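Local coordinates for protein pectate lyase (Bacillus, PDB 3VMV) that probably cleaves polygalacturonate (pectate) in plant cell walls by a lyase reaction, as a secreted member of polysaccharide lyase family 1, at residues V132-H136 / N137-S141; P209-R212 / Y213-V216; V216-N220 / N221-D225. All coordinates share one frame; numbering follows the deposited sequence.

How the contacts relate
The three contacts are bends of one right-handed parallel beta-helix, the fold of this lyase family. Contact 1 comes first along the chain and joins strands 132-135 and 138-140. Contacts 2 and 3 follow in direct succession on a later coil. They share Val216 and strand 215-219, so one coil is traced through two of its corners. They touch where Pro209 CD meets Met218 SD at 3.5 Å. The centre of contact 1 is about 18 Å from that of contact 2 and about 14 Å from that of contact 3. Contacts 1 and 3 are the same kind of bend, three coils apart, so the turn is repeated along the solenoid.

Contact 1: residues V132-H136 / N137-S141; sequences VWIDH and NEFYS
This is a bend between two strands of the parallel beta-helix, and Ile134 and Phe139 meet across its inner side. Methyl CG2 of Ile134 stands 3.7 Å from Phe139 CZ. It comes to the edge of the ring, near the ring plane, and the two side chains cross at about a right angle. CG1 of Ile134 lies beside the backbone N (chi1 -68°), which puts CG2 anti to that N and aims it at the phenyl ring. Ile123, Val125 and Val156 pack around the pair, and Phe172 meets the Phe139 ring at an inclined angle. The chain turns at His136, whose phi and psi are both positive. Asn137 follows, and its side chain folds back toward the end of strand 132-135. On the outer side, His136 ND1 donates to Asp135 OD2 over 2.7 Å with an N-H...O angle of 163°. The acceptor lies in the imidazole plane, but the carboxylate is tilted, so its oxygen is met from above its own plane. This bond is likely to fix the rotation of the imidazole, which also stacks on Trp169. CB of Asp135 sits 3.4 Å above the indole plane of Trp133, toward its rim. Asn170 of the next coil holds the backbone, accepting from Asn137 N and donating to Ile134 O. Such asparagine-bound bends are characteristic of the T2 turn of pectate lyase beta-helices.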
ATOM      1  N   VAL A 132     -10.249  -1.904   2.582  1.00 10.49           N
ATOM      2  CA  VAL A 132      -9.069  -2.082   3.370  1.00  9.23           C
ATOM      3  C   VAL A 132      -8.411  -0.730   3.558  1.00  9.09           C
ATOM      4  O   VAL A 132      -8.234   0.000   2.573  1.00  9.62           O
ATOM      5  CB  VAL A 132      -8.099  -2.964   2.620  1.00  9.73           C
ATOM      6  CG1 VAL A 132      -6.792  -3.113   3.377  1.00 13.57           C
ATOM      7  CG2 VAL A 132      -8.709  -4.356   2.311  1.00 11.01           C
ATOM      8  N   TRP A 133      -8.082  -0.402   4.801  1.00  9.88           N
ATOM      9  CA  TRP A 133      -7.420   0.854   5.137  1.00  9.19           C
ATOM     10  C   TRP A 133      -6.056   0.535   5.767  1.00  9.83           C
ATOM     11  O   TRP A 133      -6.009  -0.138   6.810  1.00 10.32           O
ATOM     12  CB  TRP A 133      -8.339   1.605   6.099  1.00  9.70           C
ATOM     13  CG  TRP A 133      -7.869   2.995   6.448  1.00 10.60           C
ATOM     14  CD1 TRP A 133      -7.073   3.793   5.676  1.00 11.90           C
ATOM     15  CD2 TRP A 133      -8.230   3.761   7.599  1.00 10.05           C
ATOM     16  NE1 TRP A 133      -6.886   5.023   6.298  1.00 11.19           N
ATOM     17  CE2 TRP A 133      -7.578   5.014   7.485  1.00  8.92           C
ATOM     18  CE3 TRP A 133      -9.013   3.490   8.740  1.00 13.16           C
ATOM     19  CZ2 TRP A 133      -7.720   6.015   8.438  1.00 12.85           C
ATOM     20  CZ3 TRP A 133      -9.166   4.485   9.687  1.00 14.79           C
ATOM     21  CH2 TRP A 133      -8.501   5.720   9.542  1.00 16.04           C
ATOM     22  N   ILE A 134      -4.981   0.974   5.107  1.00  9.05           N
ATOM     23  CA  ILE A 134      -3.602   0.749   5.564  1.00  8.93           C
ATOM     24  C   ILE A 134      -3.093   2.139   5.956  1.00  7.92           C
ATOM     25  O   ILE A 134      -2.866   2.946   5.056  1.00  8.93           O
ATOM     26  CB  ILE A 134      -2.822   0.150   4.433  1.00  8.69           C
ATOM     27  CG1 ILE A 134      -3.374  -1.256   4.188  1.00  9.34           C
ATOM     28  CG2 ILE A 134      -1.267   0.126   4.764  1.00 11.03           C
ATOM     29  CD1 ILE A 134      -2.914  -1.883   2.849  1.00 11.62           C
ATOM     30  N   ASP A 135      -3.013   2.389   7.265  1.00  7.97           N
ATOM     31  CA  ASP A 135      -2.833   3.758   7.781  1.00  7.99           C
ATOM     32  C   ASP A 135      -1.758   3.850   8.843  1.00  8.71           C
ATOM     33  O   ASP A 135      -1.703   3.073   9.772  1.00  9.09           O
ATOM     34  CB  ASP A 135      -4.181   4.216   8.335  1.00 10.07           C
ATOM     35  CG  ASP A 135      -4.125   5.622   8.947  1.00 11.41           C
ATOM     36  OD1 ASP A 135      -4.112   6.577   8.160  1.00 12.95           O
ATOM     37  OD2 ASP A 135      -4.082   5.725  10.180  1.00 11.98           O
ATOM     38  N   HIS A 136      -0.890   4.844   8.731  1.00  8.67           N
ATOM     39  CA  HIS A 136       0.046   5.159   9.808  1.00  9.58           C
ATOM     40  C   HIS A 136       1.004   4.023  10.144  1.00  9.73           C
ATOM     41  O   HIS A 136       1.337   3.795  11.291  1.00 10.48           O
ATOM     42  CB  HIS A 136      -0.687   5.672  11.067  1.00 10.56           C
ATOM     43  CG  HIS A 136      -0.997   7.138  11.024  1.00 10.19           C
ATOM     44  ND1 HIS A 136      -2.249   7.623  10.713  1.00 10.66           N
ATOM     45  CD2 HIS A 136      -0.204   8.225  11.207  1.00 11.92           C
ATOM     46  CE1 HIS A 136      -2.232   8.950  10.783  1.00 12.88           C
ATOM     47  NE2 HIS A 136      -0.998   9.341  11.058  1.00 13.70           N
ATOM     48  N   ASN A 137       1.468   3.349   9.092  1.00  9.80           N
ATOM     49  CA  ASN A 137       2.466   2.303   9.232  1.00  9.80           C
ATOM     50  C   ASN A 137       3.817   2.741   8.672  1.00 10.13           C
ATOM     51  O   ASN A 137       3.934   3.807   8.057  1.00 10.25           O
ATOM     52  CB  ASN A 137       2.014   1.078   8.477  1.00  9.83           C
ATOM     53  CG  ASN A 137       0.584   0.665   8.820  1.00 10.07           C
ATOM     54  OD1 ASN A 137      -0.331   0.681   7.928  1.00 13.11           O
ATOM     55  ND2 ASN A 137       0.370   0.260  10.029  1.00  6.84           N
ATOM     56  N   GLU A 138       4.819   1.876   8.839  1.00 11.18           N
ATOM     57  CA  GLU A 138       6.127   2.103   8.231  1.00 10.73           C
ATOM     58  C   GLU A 138       6.553   0.801   7.607  1.00  9.68           C
ATOM     59  O   GLU A 138       6.461  -0.241   8.232  1.00 10.59           O
ATOM     60  CB  GLU A 138       7.163   2.593   9.248  1.00 11.05           C
ATOM     61  CG  GLU A 138       6.733   3.943   9.812  1.00 12.06           C
ATOM     62  CD  GLU A 138       7.737   4.626  10.713  1.00 16.54           C
ATOM     63  OE1 GLU A 138       8.954   4.311  10.681  1.00 20.34           O
ATOM     64  OE2 GLU A 138       7.326   5.543  11.464  1.00 14.15           O
ATOM     65  N   PHE A 139       7.055   0.903   6.382  1.00  8.97           N
ATOM     66  CA  PHE A 139       7.444  -0.261   5.590  1.00  9.82           C
ATOM     67  C   PHE A 139       8.810  -0.009   5.032  1.00 11.12           C
ATOM     68  O   PHE A 139       9.049   1.071   4.463  1.00 10.56           O
ATOM     69  CB  PHE A 139       6.482  -0.469   4.420  1.00  9.16           C
ATOM     70  CG  PHE A 139       5.015  -0.495   4.820  1.00  9.59           C
ATOM     71  CD1 PHE A 139       4.512  -1.535   5.591  1.00  9.34           C
ATOM     72  CD2 PHE A 139       4.150   0.496   4.381  1.00 10.21           C
ATOM     73  CE1 PHE A 139       3.168  -1.585   5.976  1.00 11.06           C
ATOM     74  CE2 PHE A 139       2.790   0.452   4.734  1.00 10.19           C
ATOM     75  CZ  PHE A 139       2.292  -0.579   5.531  1.00  9.25           C
ATOM     76  N   TYR A 140       9.720  -0.980   5.115  1.00 10.03           N
ATOM     77  CA  TYR A 140      11.069  -0.717   4.612  1.00  9.57           C
ATOM     78  C   TYR A 140      11.837  -2.023   4.438  1.00 10.23           C
ATOM     79  O   TYR A 140      11.426  -3.050   4.990  1.00 11.07           O
ATOM     80  CB  TYR A 140      11.825   0.258   5.531  1.00 11.10           C
ATOM     81  CG  TYR A 140      11.885  -0.087   6.995  1.00 11.42           C
ATOM     82  CD1 TYR A 140      12.992  -0.764   7.532  1.00 12.01           C
ATOM     83  CD2 TYR A 140      10.856   0.289   7.852  1.00 14.30           C
ATOM     84  CE1 TYR A 140      13.077  -1.022   8.875  1.00 13.97           C
ATOM     85  CE2 TYR A 140      10.927   0.005   9.223  1.00 15.48           C
ATOM     86  CZ  TYR A 140      12.049  -0.644   9.710  1.00 12.91           C
ATOM     87  OH  TYR A 140      12.178  -0.981  11.050  1.00 20.38           O
ATOM     88  N   SER A 141      12.939  -1.973   3.702  1.00  9.89           N
ATOM     89  CA  SER A 141      13.889  -3.101   3.701  1.00 10.61           C
ATOM     90  C   SER A 141      15.281  -2.505   3.557  1.00 13.41           C
ATOM     91  O   SER A 141      15.722  -1.836   4.498  1.00 14.34           O
ATOM     92  CB  SER A 141      13.544  -4.195   2.667  1.00 10.63           C
ATOM     93  OG  SER A 141      13.694  -3.775   1.331  1.00 11.35           O
TER

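Contact 2: residues P209-R212 / Y213-V216; sequences PLIR and YADV
Apolar contacts join Ile211 to Val216 and Ala214 on the inner side of this corner. Ile211 and Val216 reach toward each other tip to tip, with their CG2 methyls 3.8 Å apart. With CG1 of Ile211 beside the backbone N (chi1 -52°), CG2 stands anti to that N and faces Val216; CD1, on the extended CG1 arm, comes to 4.1 Å from Val216 CB. Ala214 CB touches Ile211 CG2 at 4.0 Å, and Val239 of the next coil packs against both Ile211 and Val216.

The polar link is local. Ala214 N gives a weak, bent hydrogen bond to Arg212 O, 2.7 Å long with an angle of 140°. It closes a gamma turn centred on Tyr213, whose phi is positive (69°).

The Tyr213 ring meets the Arg212 backbone obliquely, and its CD2 lies 3.6 Å from Arg212 CB. Replacing Tyr213 with an alanine is likely to open a gap beside Arg212 CB and lose the packing on Asp185, Ala190 and Val235. The guanidinium end of Arg212 leads away to a salt bridge with Asp185 and a hydrogen bond to Gly182 O. The tight corner between strands 210-212 and 215-219 is a T1 turn of the parallel beta-helix.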
ATOM      1  N   PRO A 209       3.251   3.917  -7.416  1.00 10.09           N
ATOM      2  CA  PRO A 209       3.191   2.458  -7.587  1.00  8.55           C
ATOM      3  C   PRO A 209       3.407   2.073  -9.067  1.00 11.33           C
ATOM      4  O   PRO A 209       3.364   2.935  -9.974  1.00 11.28           O
ATOM      5  CB  PRO A 209       1.739   2.123  -7.201  1.00  9.33           C
ATOM      6  CG  PRO A 209       0.987   3.500  -7.135  1.00 12.77           C
ATOM      7  CD  PRO A 209       1.941   4.529  -7.657  1.00 11.97           C
ATOM      8  N   LEU A 210       3.579   0.772  -9.306  1.00 10.66           N
ATOM      9  CA  LEU A 210       3.382   0.166 -10.619  1.00  9.47           C
ATOM     10  C   LEU A 210       1.877  -0.086 -10.725  1.00  9.27           C
ATOM     11  O   LEU A 210       1.329  -0.840  -9.917  1.00 12.34           O
ATOM     12  CB  LEU A 210       4.170  -1.150 -10.738  1.00 10.94           C
ATOM     13  CG  LEU A 210       4.229  -1.819 -12.107  1.00 12.67           C
ATOM     14  CD1 LEU A 210       5.211  -2.993 -12.023  1.00 14.78           C
ATOM     15  CD2 LEU A 210       2.841  -2.314 -12.614  1.00 14.23           C
ATOM     16  N   ILE A 211       1.204   0.619 -11.647  1.00  8.74           N
ATOM     17  CA  ILE A 211      -0.251   0.501 -11.734  1.00 11.24           C
ATOM     18  C   ILE A 211      -0.626  -0.099 -13.064  1.00 10.01           C
ATOM     19  O   ILE A 211      -0.359   0.494 -14.103  1.00 11.17           O
ATOM     20  CB  ILE A 211      -0.972   1.884 -11.584  1.00 11.94           C
ATOM     21  CG1 ILE A 211      -0.506   2.621 -10.333  1.00 12.37           C
ATOM     22  CG2 ILE A 211      -2.512   1.692 -11.533  1.00 11.56           C
ATOM     23  CD1 ILE A 211      -0.944   4.082 -10.332  1.00 12.51           C
ATOM     24  N   ARG A 212      -1.306  -1.250 -13.034  1.00 11.07           N
ATOM     25  CA  ARG A 212      -1.932  -1.826 -14.221  1.00 11.59           C
ATOM     26  C   ARG A 212      -3.443  -1.682 -14.135  1.00 11.20           C
ATOM     27  O   ARG A 212      -4.024  -2.091 -13.134  1.00 11.53           O
ATOM     28  CB  ARG A 212      -1.605  -3.315 -14.403  1.00 10.98           C
ATOM     29  CG  ARG A 212      -0.154  -3.603 -14.747  1.00 11.77           C
ATOM     30  CD  ARG A 212       0.023  -5.124 -14.720  1.00 12.72           C
ATOM     31  NE  ARG A 212       1.303  -5.597 -15.268  1.00 14.06           N
ATOM     32  CZ  ARG A 212       2.349  -5.929 -14.503  1.00 14.69           C
ATOM     33  NH1 ARG A 212       2.301  -5.804 -13.175  1.00 14.31           N
ATOM     34  NH2 ARG A 212       3.453  -6.375 -15.090  1.00 15.86           N
ATOM     35  N   TYR A 213      -4.061  -1.119 -15.186  1.00 12.91           N
ATOM     36  CA  TYR A 213      -5.548  -1.073 -15.367  1.00 12.60           C
ATOM     37  C   TYR A 213      -6.344  -0.194 -14.419  1.00 13.00           C
ATOM     38  O   TYR A 213      -7.362   0.406 -14.832  1.00 14.00           O
ATOM     39  CB  TYR A 213      -6.228  -2.485 -15.306  1.00 15.00           C
ATOM     40  CG  TYR A 213      -5.624  -3.506 -16.238  1.00 14.43           C
ATOM     41  CD1 TYR A 213      -5.884  -3.462 -17.615  1.00 14.25           C
ATOM     42  CD2 TYR A 213      -4.763  -4.474 -15.750  1.00 14.39           C
ATOM     43  CE1 TYR A 213      -5.295  -4.387 -18.497  1.00 14.62           C
ATOM     44  CE2 TYR A 213      -4.181  -5.394 -16.617  1.00 16.01           C
ATOM     45  CZ  TYR A 213      -4.457  -5.337 -17.979  1.00 15.40           C
ATOM     46  OH  TYR A 213      -3.873  -6.228 -18.838  1.00 16.86           O
ATOM     47  N   ALA A 214      -5.914  -0.146 -13.157  1.00 10.51           N
ATOM     48  CA  ALA A 214      -6.745   0.454 -12.089  1.00 12.84           C
ATOM     49  C   ALA A 214      -6.912   1.974 -12.175  1.00 11.11           C
ATOM     50  O   ALA A 214      -6.045   2.664 -12.706  1.00 12.37           O
ATOM     51  CB  ALA A 214      -6.152   0.120 -10.760  1.00 10.65           C
ATOM     52  N   ASP A 215      -8.051   2.447 -11.649  1.00 10.91           N
ATOM     53  CA  ASP A 215      -8.217   3.866 -11.302  1.00 10.47           C
ATOM     54  C   ASP A 215      -7.680   4.107  -9.887  1.00 11.68           C
ATOM     55  O   ASP A 215      -8.042   3.403  -8.899  1.00 10.84           O
ATOM     56  CB  ASP A 215      -9.696   4.239 -11.360  1.00 11.70           C
ATOM     57  CG  ASP A 215     -10.252   4.241 -12.801  1.00 14.31           C
ATOM     58  OD1 ASP A 215      -9.456   4.347 -13.741  1.00 14.51           O
ATOM     59  OD2 ASP A 215     -11.489   4.093 -12.964  1.00 20.14           O
ATOM     60  N   VAL A 216      -6.816   5.125  -9.798  1.00  9.91           N
ATOM     61  CA  VAL A 216      -6.061   5.430  -8.591  1.00  6.74           C
ATOM     62  C   VAL A 216      -6.010   6.943  -8.379  1.00 10.27           C
ATOM     63  O   VAL A 216      -5.859   7.692  -9.346  1.00 10.55           O
ATOM     64  CB  VAL A 216      -4.637   4.883  -8.739  1.00 11.76           C
ATOM     65  CG1 VAL A 216      -3.783   5.264  -7.567  1.00 11.07           C
ATOM     66  CG2 VAL A 216      -4.678   3.370  -8.934  1.00 11.66           C
TER

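Contact 3: residues V216-N220 / N221-D225; sequences VHMFN and NYFKD
The side-chain amide of Asn221, whose ND2 lies 3.7 Å from Met218 CB across the bend, is gripped at both ends by the preceding coil: ND2 donates to Tyr196 O and OD1 accepts from Asn199 N. CG of Asn221 lies beside its backbone N (chi1 -54°), which folds the amide back into the bend. Asn220, just before it, makes the turn with positive phi and psi. Asn244 of the following coil repeats the pattern, accepting from Asn221 N and donating to Met218 O.

Between the side chains of the inner side the contact is apolar. Met218 runs straight as far as SD and then bends (chi3 76°), which brings methyl CE to 3.8 Å from Phe223 CZ. The methyl comes obliquely to the ring, and the two side chains cross at about a right angle. Phe223 also stacks on Phe246 and meets Phe201 at an inclined angle.

On the other side of strand 215-219, Phe219 CD2 sits 3.1 Å above one face of His217, toward the rim of the imidazole. Past the bend, Lys224 NZ meets Asp225 OD2 at 3.0 Å in a salt bridge, the ammonium approaching from well above the carboxylate plane.

The chemistry implies that successive asparagine amides satisfy buried backbone groups at this turn and tie neighbouring coils together, while Met218 and Phe223 pack on the inner side.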
ATOM      1  N   VAL A 216      -6.816   5.125  -9.798  1.00  9.91           N
ATOM      2  CA  VAL A 216      -6.061   5.430  -8.591  1.00  6.74           C
ATOM      3  C   VAL A 216      -6.010   6.943  -8.379  1.00 10.27           C
ATOM      4  O   VAL A 216      -5.859   7.692  -9.346  1.00 10.55           O
ATOM      5  CB  VAL A 216      -4.637   4.883  -8.739  1.00 11.76           C
ATOM      6  CG1 VAL A 216      -3.783   5.264  -7.567  1.00 11.07           C
ATOM      7  CG2 VAL A 216      -4.678   3.370  -8.934  1.00 11.66           C
ATOM      8  N   HIS A 217      -6.160   7.393  -7.137  1.00  8.92           N
ATOM      9  CA  HIS A 217      -5.964   8.800  -6.773  1.00  8.90           C
ATOM     10  C   HIS A 217      -4.772   8.876  -5.835  1.00  9.31           C
ATOM     11  O   HIS A 217      -4.764   8.186  -4.821  1.00  9.12           O
ATOM     12  CB  HIS A 217      -7.236   9.280  -6.098  1.00  9.00           C
ATOM     13  CG  HIS A 217      -7.271  10.733  -5.707  1.00  9.17           C
ATOM     14  ND1 HIS A 217      -8.110  11.164  -4.701  1.00 11.31           N
ATOM     15  CD2 HIS A 217      -6.638  11.831  -6.178  1.00 11.73           C
ATOM     16  CE1 HIS A 217      -8.008  12.483  -4.589  1.00  9.70           C
ATOM     17  NE2 HIS A 217      -7.112  12.913  -5.457  1.00 10.91           N
ATOM     18  N   MET A 218      -3.779   9.687  -6.180  1.00  9.69           N
ATOM     19  CA  MET A 218      -2.660   9.966  -5.288  1.00  8.53           C
ATOM     20  C   MET A 218      -2.642  11.451  -4.980  1.00  7.24           C
ATOM     21  O   MET A 218      -2.447  12.263  -5.908  1.00  9.09           O
ATOM     22  CB  MET A 218      -1.348   9.577  -5.941  1.00 10.72           C
ATOM     23  CG  MET A 218      -1.359   8.148  -6.448  1.00  8.89           C
ATOM     24  SD  MET A 218       0.299   7.564  -6.907  1.00 11.56           S
ATOM     25  CE  MET A 218       1.057   7.239  -5.319  1.00 10.49           C
ATOM     26  N   PHE A 219      -2.903  11.785  -3.714  1.00  7.47           N
ATOM     27  CA  PHE A 219      -2.820  13.195  -3.325  1.00  7.57           C
ATOM     28  C   PHE A 219      -2.036  13.433  -2.059  1.00  8.41           C
ATOM     29  O   PHE A 219      -2.057  12.621  -1.125  1.00  8.54           O
ATOM     30  CB  PHE A 219      -4.223  13.864  -3.260  1.00  7.71           C
ATOM     31  CG  PHE A 219      -5.142  13.350  -2.148  1.00  9.50           C
ATOM     32  CD1 PHE A 219      -5.257  14.059  -0.949  1.00  9.37           C
ATOM     33  CD2 PHE A 219      -5.919  12.214  -2.326  1.00  9.12           C
ATOM     34  CE1 PHE A 219      -6.124  13.666   0.060  1.00 10.40           C
ATOM     35  CE2 PHE A 219      -6.788  11.778  -1.300  1.00  8.76           C
ATOM     36  CZ  PHE A 219      -6.898  12.511  -0.105  1.00 10.14           C
ATOM     37  N   ASN A 220      -1.325  14.568  -2.020  1.00  9.81           N
ATOM     38  CA  ASN A 220      -0.684  15.006  -0.781  1.00  8.48           C
ATOM     39  C   ASN A 220       0.342  14.013  -0.272  1.00  8.73           C
ATOM     40  O   ASN A 220       0.570  13.970   0.932  1.00  8.91           O
ATOM     41  CB  ASN A 220      -1.715  15.306   0.330  1.00  8.69           C
ATOM     42  CG  ASN A 220      -2.499  16.608   0.083  1.00 10.87           C
ATOM     43  OD1 ASN A 220      -2.173  17.458  -0.820  1.00 13.97           O
ATOM     44  ND2 ASN A 220      -3.528  16.777   0.854  1.00  7.63           N
ATOM     45  N   ASN A 221       0.967  13.273  -1.187  1.00  8.63           N
ATOM     46  CA  ASN A 221       2.139  12.455  -0.796  1.00  8.26           C
ATOM     47  C   ASN A 221       3.443  13.226  -0.999  1.00  9.19           C
ATOM     48  O   ASN A 221       3.471  14.224  -1.756  1.00  9.76           O
ATOM     49  CB  ASN A 221       2.203  11.162  -1.613  1.00  7.89           C
ATOM     50  CG  ASN A 221       0.921  10.369  -1.551  1.00  8.54           C
ATOM     51  OD1 ASN A 221       0.629   9.674  -0.561  1.00  8.55           O
ATOM     52  ND2 ASN A 221       0.123  10.473  -2.612  1.00  9.19           N
ATOM     53  N   TYR A 222       4.501  12.767  -0.318  1.00  9.12           N
ATOM     54  CA  TYR A 222       5.837  13.340  -0.391  1.00  9.34           C
ATOM     55  C   TYR A 222       6.746  12.263  -0.930  1.00  8.22           C
ATOM     56  O   TYR A 222       6.974  11.275  -0.246  1.00 10.27           O
ATOM     57  CB  TYR A 222       6.252  13.783   1.019  1.00 10.09           C
ATOM     58  CG  TYR A 222       7.610  14.424   1.210  1.00  9.40           C
ATOM     59  CD1 TYR A 222       8.401  14.774   0.131  1.00 11.43           C
ATOM     60  CD2 TYR A 222       8.034  14.752   2.480  1.00 12.64           C
ATOM     61  CE1 TYR A 222       9.661  15.377   0.373  1.00 13.99           C
ATOM     62  CE2 TYR A 222       9.273  15.343   2.711  1.00 13.04           C
ATOM     63  CZ  TYR A 222      10.050  15.670   1.650  1.00 13.80           C
ATOM     64  OH  TYR A 222      11.247  16.275   1.922  1.00 16.33           O
ATOM     65  N   PHE A 223       7.167  12.445  -2.181  1.00  8.92           N
ATOM     66  CA  PHE A 223       8.080  11.523  -2.883  1.00  9.48           C
ATOM     67  C   PHE A 223       9.473  12.126  -2.810  1.00 12.19           C
ATOM     68  O   PHE A 223       9.651  13.318  -3.142  1.00 11.12           O
ATOM     69  CB  PHE A 223       7.704  11.450  -4.349  1.00  9.48           C
ATOM     70  CG  PHE A 223       6.335  10.844  -4.674  1.00 10.35           C
ATOM     71  CD1 PHE A 223       6.258   9.570  -5.223  1.00 12.04           C
ATOM     72  CD2 PHE A 223       5.157  11.574  -4.503  1.00  9.05           C
ATOM     73  CE1 PHE A 223       5.054   9.030  -5.661  1.00 10.99           C
ATOM     74  CE2 PHE A 223       3.932  11.054  -4.917  1.00  8.73           C
ATOM     75  CZ  PHE A 223       3.865   9.752  -5.482  1.00  9.89           C
ATOM     76  N   LYS A 224      10.486  11.341  -2.415  1.00  9.79           N
ATOM     77  CA  LYS A 224      11.829  11.885  -2.218  1.00  9.29           C
ATOM     78  C   LYS A 224      12.856  10.835  -2.565  1.00 11.99           C
ATOM     79  O   LYS A 224      12.756   9.683  -2.114  1.00 11.65           O
ATOM     80  CB  LYS A 224      12.012  12.284  -0.750  1.00 11.88           C
ATOM     81  CG  LYS A 224      13.338  12.952  -0.452  1.00 15.88           C
ATOM     82  CD  LYS A 224      13.330  13.472   0.997  1.00 20.96           C
ATOM     83  CE  LYS A 224      14.539  14.352   1.259  1.00 32.94           C
ATOM     84  NZ  LYS A 224      15.805  13.620   1.057  1.00 41.14           N
ATOM     85  N   ASP A 225      13.857  11.240  -3.344  1.00 11.11           N
ATOM     86  CA  ASP A 225      15.028  10.378  -3.569  1.00 10.70           C
ATOM     87  C   ASP A 225      14.601   9.035  -4.132  1.00 12.36           C
ATOM     88  O   ASP A 225      14.880   7.968  -3.589  1.00 12.49           O
ATOM     89  CB  ASP A 225      15.850  10.243  -2.290  1.00 13.07           C
ATOM     90  CG  ASP A 225      16.545  11.554  -1.894  1.00 15.06           C
ATOM     91  OD1 ASP A 225      16.661  12.486  -2.724  1.00 15.06           O
ATOM     92  OD2 ASP A 225      17.034  11.620  -0.754  1.00 18.44           O
TER